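Local coordinates for protein transcriptional regulator, LacI family (Burkholderia phymatum, PDB 2RGY) that probably regulates transcription as a LacI-family DNA-binding protein whose periplasmic-binding-protein-like domain is expected to sense a small effector such as a sugar, at residues A[11-16]-A[41-46]; A[70-75]-A[92-97]. All blocks are in the same frame, centred on the assembly; numbering follows the deposited sequence.

Interaction 1. Residues A[11-16]-A[41-46]; sequences IGLFVP and VVVATG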
loop_
_atom_site.group_PDB
_atom_site.type_symbol
_atom_site.label_atom_id
_atom_site.label_comp_id
_atom_site.label_asym_id
_atom_site.label_seq_id
_atom_site.Cartn_x
_atom_site.Cartn_y
_atom_site.Cartn_z
ATOM N N ILE A 11 -5.659 -18.695 -11.402
ATOM C CA ILE A 11 -6.054 -18.942 -10.033
ATOM C C ILE A 11 -6.670 -17.633 -9.570
ATOM O O ILE A 11 -6.172 -16.561 -9.900
ATOM C CB ILE A 11 -4.840 -19.339 -9.156
ATOM C CG1 ILE A 11 -4.515 -20.818 -9.391
ATOM C CG2 ILE A 11 -5.138 -19.084 -7.680
ATOM C CD1 ILE A 11 -3.410 -21.368 -8.505
ATOM N N GLY A 12 -7.780 -17.709 -8.850
ATOM C CA GLY A 12 -8.416 -16.491 -8.382
ATOM C C GLY A 12 -7.912 -16.107 -7.008
ATOM O O GLY A 12 -7.531 -16.977 -6.235
ATOM N N LEU A 13 -7.903 -14.813 -6.704
ATOM C CA LEU A 13 -7.436 -14.333 -5.410
ATOM C C LEU A 13 -8.325 -13.235 -4.836
ATOM O O LEU A 13 -8.544 -12.210 -5.478
ATOM C CB LEU A 13 -6.009 -13.788 -5.525
ATOM C CG LEU A 13 -5.510 -12.958 -4.333
ATOM C CD1 LEU A 13 -5.480 -13.803 -3.067
ATOM C CD2 LEU A 13 -4.117 -12.423 -4.642
ATOM N N PHE A 14 -8.838 -13.449 -3.633
ATOM C CA PHE A 14 -9.652 -12.425 -3.001
ATOM C C PHE A 14 -8.910 -11.801 -1.823
ATOM O O PHE A 14 -8.368 -12.506 -0.972
ATOM C CB PHE A 14 -10.970 -12.976 -2.471
ATOM C CG PHE A 14 -11.745 -11.970 -1.666
ATOM C CD1 PHE A 14 -12.542 -11.021 -2.301
ATOM C CD2 PHE A 14 -11.629 -11.931 -0.270
ATOM C CE1 PHE A 14 -13.221 -10.037 -1.562
ATOM C CE2 PHE A 14 -12.299 -10.954 0.483
ATOM C CZ PHE A 14 -13.098 -10.003 -0.168
ATOM N N VAL A 15 -8.892 -10.477 -1.790
ATOM C CA VAL A 15 -8.283 -9.729 -0.704
ATOM C C VAL A 15 -9.321 -8.656 -0.378
ATOM O O VAL A 15 -9.960 -8.101 -1.279
ATOM C CB VAL A 15 -6.951 -9.066 -1.116
ATOM C CG1 VAL A 15 -5.903 -10.128 -1.384
ATOM C CG2 VAL A 15 -7.158 -8.197 -2.345
ATOM N N PRO A 16 -9.521 -8.366 0.911
ATOM C CA PRO A 16 -10.507 -7.354 1.303
ATOM C C PRO A 16 -10.204 -5.933 0.837
ATOM O O PRO A 16 -11.081 -5.069 0.888
ATOM C CB PRO A 16 -10.542 -7.480 2.820
ATOM C CG PRO A 16 -9.151 -7.941 3.153
ATOM C CD PRO A 16 -8.872 -8.963 2.091
ATOM N N VAL A 41 -3.048 -14.630 -12.422
ATOM C CA VAL A 41 -3.883 -14.433 -11.257
ATOM C C VAL A 41 -4.935 -13.365 -11.536
ATOM O O VAL A 41 -4.639 -12.303 -12.086
ATOM C CB VAL A 41 -3.045 -13.989 -10.050
ATOM C CG1 VAL A 41 -2.326 -12.701 -10.381
ATOM C CG2 VAL A 41 -3.928 -13.807 -8.828
ATOM N N VAL A 42 -6.171 -13.676 -11.183
ATOM C CA VAL A 42 -7.266 -12.741 -11.325
ATOM C C VAL A 42 -7.534 -12.300 -9.897
ATOM O O VAL A 42 -7.709 -13.140 -9.012
ATOM C CB VAL A 42 -8.527 -13.415 -11.889
ATOM C CG1 VAL A 42 -9.749 -12.545 -11.608
ATOM C CG2 VAL A 42 -8.369 -13.619 -13.387
ATOM N N VAL A 43 -7.539 -10.994 -9.662
ATOM C CA VAL A 43 -7.780 -10.489 -8.320
ATOM C C VAL A 43 -9.165 -9.885 -8.197
ATOM O O VAL A 43 -9.711 -9.326 -9.155
ATOM C CB VAL A 43 -6.745 -9.411 -7.914
ATOM C CG1 VAL A 43 -6.976 -8.985 -6.460
ATOM C CG2 VAL A 43 -5.341 -9.953 -8.082
ATOM N N ALA A 44 -9.729 -10.007 -7.002
ATOM C CA ALA A 44 -11.041 -9.465 -6.721
ATOM C C ALA A 44 -11.048 -8.954 -5.282
ATOM O O ALA A 44 -10.434 -9.557 -4.403
ATOM C CB ALA A 44 -12.091 -10.538 -6.903
ATOM N N THR A 45 -11.714 -7.830 -5.056
ATOM C CA THR A 45 -11.819 -7.262 -3.722
ATOM C C THR A 45 -13.274 -6.884 -3.482
ATOM O O THR A 45 -14.102 -6.986 -4.389
ATOM C CB THR A 45 -10.932 -6.018 -3.558
ATOM O OG1 THR A 45 -10.967 -5.602 -2.185
ATOM C CG2 THR A 45 -11.420 -4.873 -4.449
ATOM N N GLY A 46 -13.594 -6.460 -2.265
ATOM C CA GLY A 46 -14.968 -6.096 -1.964
ATOM C C GLY A 46 -15.461 -4.846 -2.673
ATOM O O GLY A 46 -14.839 -3.786 -2.562
HETATM O O HOH W 1 -12.496 -3.149 -0.634
#
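L13 and V43 are register partners on parallel strands, L13 O lying against V43 CA, and backbone bonds through L13 hold that register. L13 N donates to V42 O at 2.9 Å, and A44 N returns the bond to L13 O at the same length, so L13 is gripped through both its N-H and its carbonyl. V42 N to I11 O and V15 N to A44 O continue the alternation, while the short strand axes cross at -25°, in keeping with the twist of a parallel sheet. On the face carrying L13, CB of that residue meets V41 CG2 at 3.9 Å. The opposite face carries F14, whose CG lies anti to the backbone N (chi1 173°); this carries the ring alongside the second strand, CD1 3.3 Å from A44 O and CE1 3.7 Å from T45 C, an oblique approach.

That closely packed part, I11-F14 against V41-A44, is buried throughout. Toward V15 and T45, side-chain and water links take over from the backbone pairing. T45 OG1 donates to V15 O at 2.8 Å, from 23° off the carbonyl plane, and on the looser side a water bridges P16 O and G46 O, where these two residues are partly exposed.

The pair belongs to the beta-alpha-beta unit of strand 10-14, helix 21-36 and strand 40-44. Helix 21-36 packs on I11, L13 and V41, whereas helix 52-65 packs on F14, V42 and A44. Strand 40-44 also pairs antiparallel with a strand of the second subunit, carrying the sheet across the dimer interface, and strand 70-73 adjoins strand 10-14.

Interaction 2. Residues A[70-75]-A[92-97]; sequences GVVVIS and KMVFLN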
loop_
_atom_site.group_PDB
_atom_site.type_symbol
_atom_site.label_atom_id
_atom_site.label_comp_id
_atom_site.label_asym_id
_atom_site.label_seq_id
_atom_site.Cartn_x
_atom_site.Cartn_y
_atom_site.Cartn_z
ATOM N N GLY A 70 -8.212 -22.579 -9.233
ATOM C CA GLY A 70 -8.134 -22.616 -7.783
ATOM C C GLY A 70 -8.422 -21.225 -7.261
ATOM O O GLY A 70 -8.310 -20.251 -8.006
ATOM N N VAL A 71 -8.794 -21.114 -5.993
ATOM C CA VAL A 71 -9.080 -19.806 -5.431
ATOM C C VAL A 71 -8.387 -19.596 -4.089
ATOM O O VAL A 71 -8.485 -20.439 -3.189
ATOM C CB VAL A 71 -10.596 -19.605 -5.241
ATOM C CG1 VAL A 71 -10.863 -18.210 -4.697
ATOM C CG2 VAL A 71 -11.316 -19.815 -6.558
ATOM N N VAL A 72 -7.668 -18.481 -3.977
ATOM C CA VAL A 72 -6.971 -18.126 -2.748
ATOM C C VAL A 72 -7.845 -17.099 -2.042
ATOM O O VAL A 72 -8.248 -16.096 -2.632
ATOM C CB VAL A 72 -5.588 -17.501 -3.027
ATOM C CG1 VAL A 72 -4.916 -17.141 -1.717
ATOM C CG2 VAL A 72 -4.717 -18.479 -3.818
ATOM N N VAL A 73 -8.131 -17.333 -0.772
ATOM C CA VAL A 73 -9.002 -16.424 -0.055
ATOM C C VAL A 73 -8.524 -15.976 1.310
ATOM O O VAL A 73 -8.100 -16.790 2.121
ATOM C CB VAL A 73 -10.410 -17.056 0.113
ATOM C CG1 VAL A 73 -11.304 -16.148 0.926
ATOM C CG2 VAL A 73 -11.013 -17.331 -1.245
ATOM N N ILE A 74 -8.575 -14.667 1.544
ATOM C CA ILE A 74 -8.225 -14.109 2.843
ATOM C C ILE A 74 -9.266 -13.054 3.179
ATOM O O ILE A 74 -9.504 -12.131 2.406
ATOM C CB ILE A 74 -6.815 -13.465 2.887
ATOM C CG1 ILE A 74 -6.569 -12.870 4.280
ATOM C CG2 ILE A 74 -6.675 -12.394 1.839
ATOM C CD1 ILE A 74 -5.148 -12.367 4.496
ATOM N N SER A 75 -9.902 -13.216 4.332
ATOM C CA SER A 75 -10.923 -12.286 4.781
ATOM C C SER A 75 -11.260 -12.585 6.224
ATOM O O SER A 75 -11.408 -13.743 6.606
ATOM C CB SER A 75 -12.185 -12.427 3.926
ATOM O OG SER A 75 -13.296 -11.764 4.518
ATOM N N LYS A 92 -11.141 -26.663 -4.721
ATOM C CA LYS A 92 -9.744 -26.250 -4.828
ATOM C C LYS A 92 -9.549 -24.804 -4.384
ATOM O O LYS A 92 -9.415 -23.894 -5.200
ATOM C CB LYS A 92 -9.240 -26.460 -6.257
ATOM C CG LYS A 92 -9.028 -27.928 -6.571
ATOM C CD LYS A 92 -8.453 -28.163 -7.960
ATOM C CE LYS A 92 -8.284 -29.667 -8.206
ATOM N NZ LYS A 92 -7.750 -30.015 -9.575
HETATM N N MSE A 93 -9.541 -24.627 -3.065
HETATM C CA MSE A 93 -9.397 -23.333 -2.405
HETATM C C MSE A 93 -8.388 -23.429 -1.277
HETATM O O MSE A 93 -8.180 -24.497 -0.712
HETATM C CB MSE A 93 -10.713 -22.904 -1.755
HETATM C CG MSE A 93 -11.790 -22.361 -2.671
HETATM SE SE MSE A 93 -13.220 -21.848 -1.662
HETATM C CE MSE A 93 -12.756 -20.346 -1.106
ATOM N N VAL A 94 -7.785 -22.298 -0.936
ATOM C CA VAL A 94 -6.859 -22.242 0.179
ATOM C C VAL A 94 -7.227 -20.978 0.967
ATOM O O VAL A 94 -7.574 -19.945 0.380
ATOM C CB VAL A 94 -5.374 -22.206 -0.286
ATOM C CG1 VAL A 94 -5.064 -20.914 -1.023
ATOM C CG2 VAL A 94 -4.456 -22.370 0.919
ATOM N N PHE A 95 -7.170 -21.071 2.292
ATOM C CA PHE A 95 -7.523 -19.962 3.167
ATOM C C PHE A 95 -6.318 -19.443 3.943
ATOM O O PHE A 95 -5.617 -20.212 4.589
ATOM C CB PHE A 95 -8.597 -20.416 4.151
ATOM C CG PHE A 95 -9.834 -20.926 3.490
ATOM C CD1 PHE A 95 -10.660 -20.061 2.770
ATOM C CD2 PHE A 95 -10.164 -22.276 3.559
ATOM C CE1 PHE A 95 -11.807 -20.533 2.124
ATOM C CE2 PHE A 95 -11.305 -22.768 2.917
ATOM C CZ PHE A 95 -12.131 -21.889 2.195
ATOM N N LEU A 96 -6.091 -18.136 3.891
ATOM C CA LEU A 96 -4.969 -17.531 4.596
ATOM C C LEU A 96 -5.440 -16.815 5.866
ATOM O O LEU A 96 -6.558 -16.302 5.927
ATOM C CB LEU A 96 -4.267 -16.511 3.698
ATOM C CG LEU A 96 -4.189 -16.802 2.198
ATOM C CD1 LEU A 96 -3.620 -15.583 1.473
ATOM C CD2 LEU A 96 -3.349 -18.032 1.953
ATOM N N ASN A 97 -4.573 -16.793 6.873
ATOM C CA ASN A 97 -4.829 -16.115 8.145
ATOM C C ASN A 97 -6.043 -16.528 8.983
ATOM O O ASN A 97 -6.470 -15.776 9.863
ATOM C CB ASN A 97 -4.871 -14.602 7.915
ATOM C CG ASN A 97 -4.338 -13.816 9.102
ATOM O OD1 ASN A 97 -3.318 -14.177 9.697
ATOM N ND2 ASN A 97 -5.016 -12.719 9.438
#
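M93, a selenomethionine, lies against V71 and V73 on one face of two parallel strands. Its CB is 3.6 Å from V71 O, and CG comes 4.0 Å from V71 CB. From there the chain passes through SE and bends at chi3 (81°), which brings the terminal CE to V73 CG2 at 3.5 Å, closer than usual for two carbons. The methyl thus reaches obliquely across to the next residue on that face, where F95 CD1 also approaches V73 CB.

V72 and V94 occupy the other face, their side chains pointing the same way, with CG2 of V72 3.7 Å from CG1 of V94. L96 joins them: its CG is turned away from the carbonyl carbon, and CD1 meets V72 CG1 at 3.8 Å.

Four backbone hydrogen bonds fix the register. V71 N and V73 N donate to K92 O and V94 O, while V94 N and L96 N donate to V71 O and V73 O. The N-H...O angles rise steadily from 150° at V71 to 167° at L96, and the strands run nearly parallel, evidence of a regular pair.

Helix 80-89 connects these strands in a beta-alpha-beta crossover within the parallel sheet of this periplasmic-binding-protein-like lobe. Helix 244-260 packs on V72, V94 and L96, helix 21-36 touches I74, L96 and N97, and F95 meets the ring of F100 on the opposite face. Strand 10-14 lies beyond strand 70-73, and F95 forms backbone hydrogen bonds to A106 and F108 on the far side of strand 93-96.

Overall arrangement
Interactions 1 and 2 are consecutive along the chain and adjacent in space, with centres about 9 Å apart. Within the chain both belong to one parallel sheet of order 40-44, 10-14, 70-73, 93-96, 107-108, so strands 10-14 and 70-73 form the seam between them. Two probable hydrogen bonds stitch it: G12 O to V72 N and G12 N to G70 O, each 2.7 Å. Further along, P16 CD packs on I74 O at 3.2 Å. Interaction 1 includes the interface strand, whereas no other chain of the assembly touches the segments of interaction 2. In LacI-family relatives the effector binds between the two lobes; the C-terminal ends of these strands probably face such a cleft.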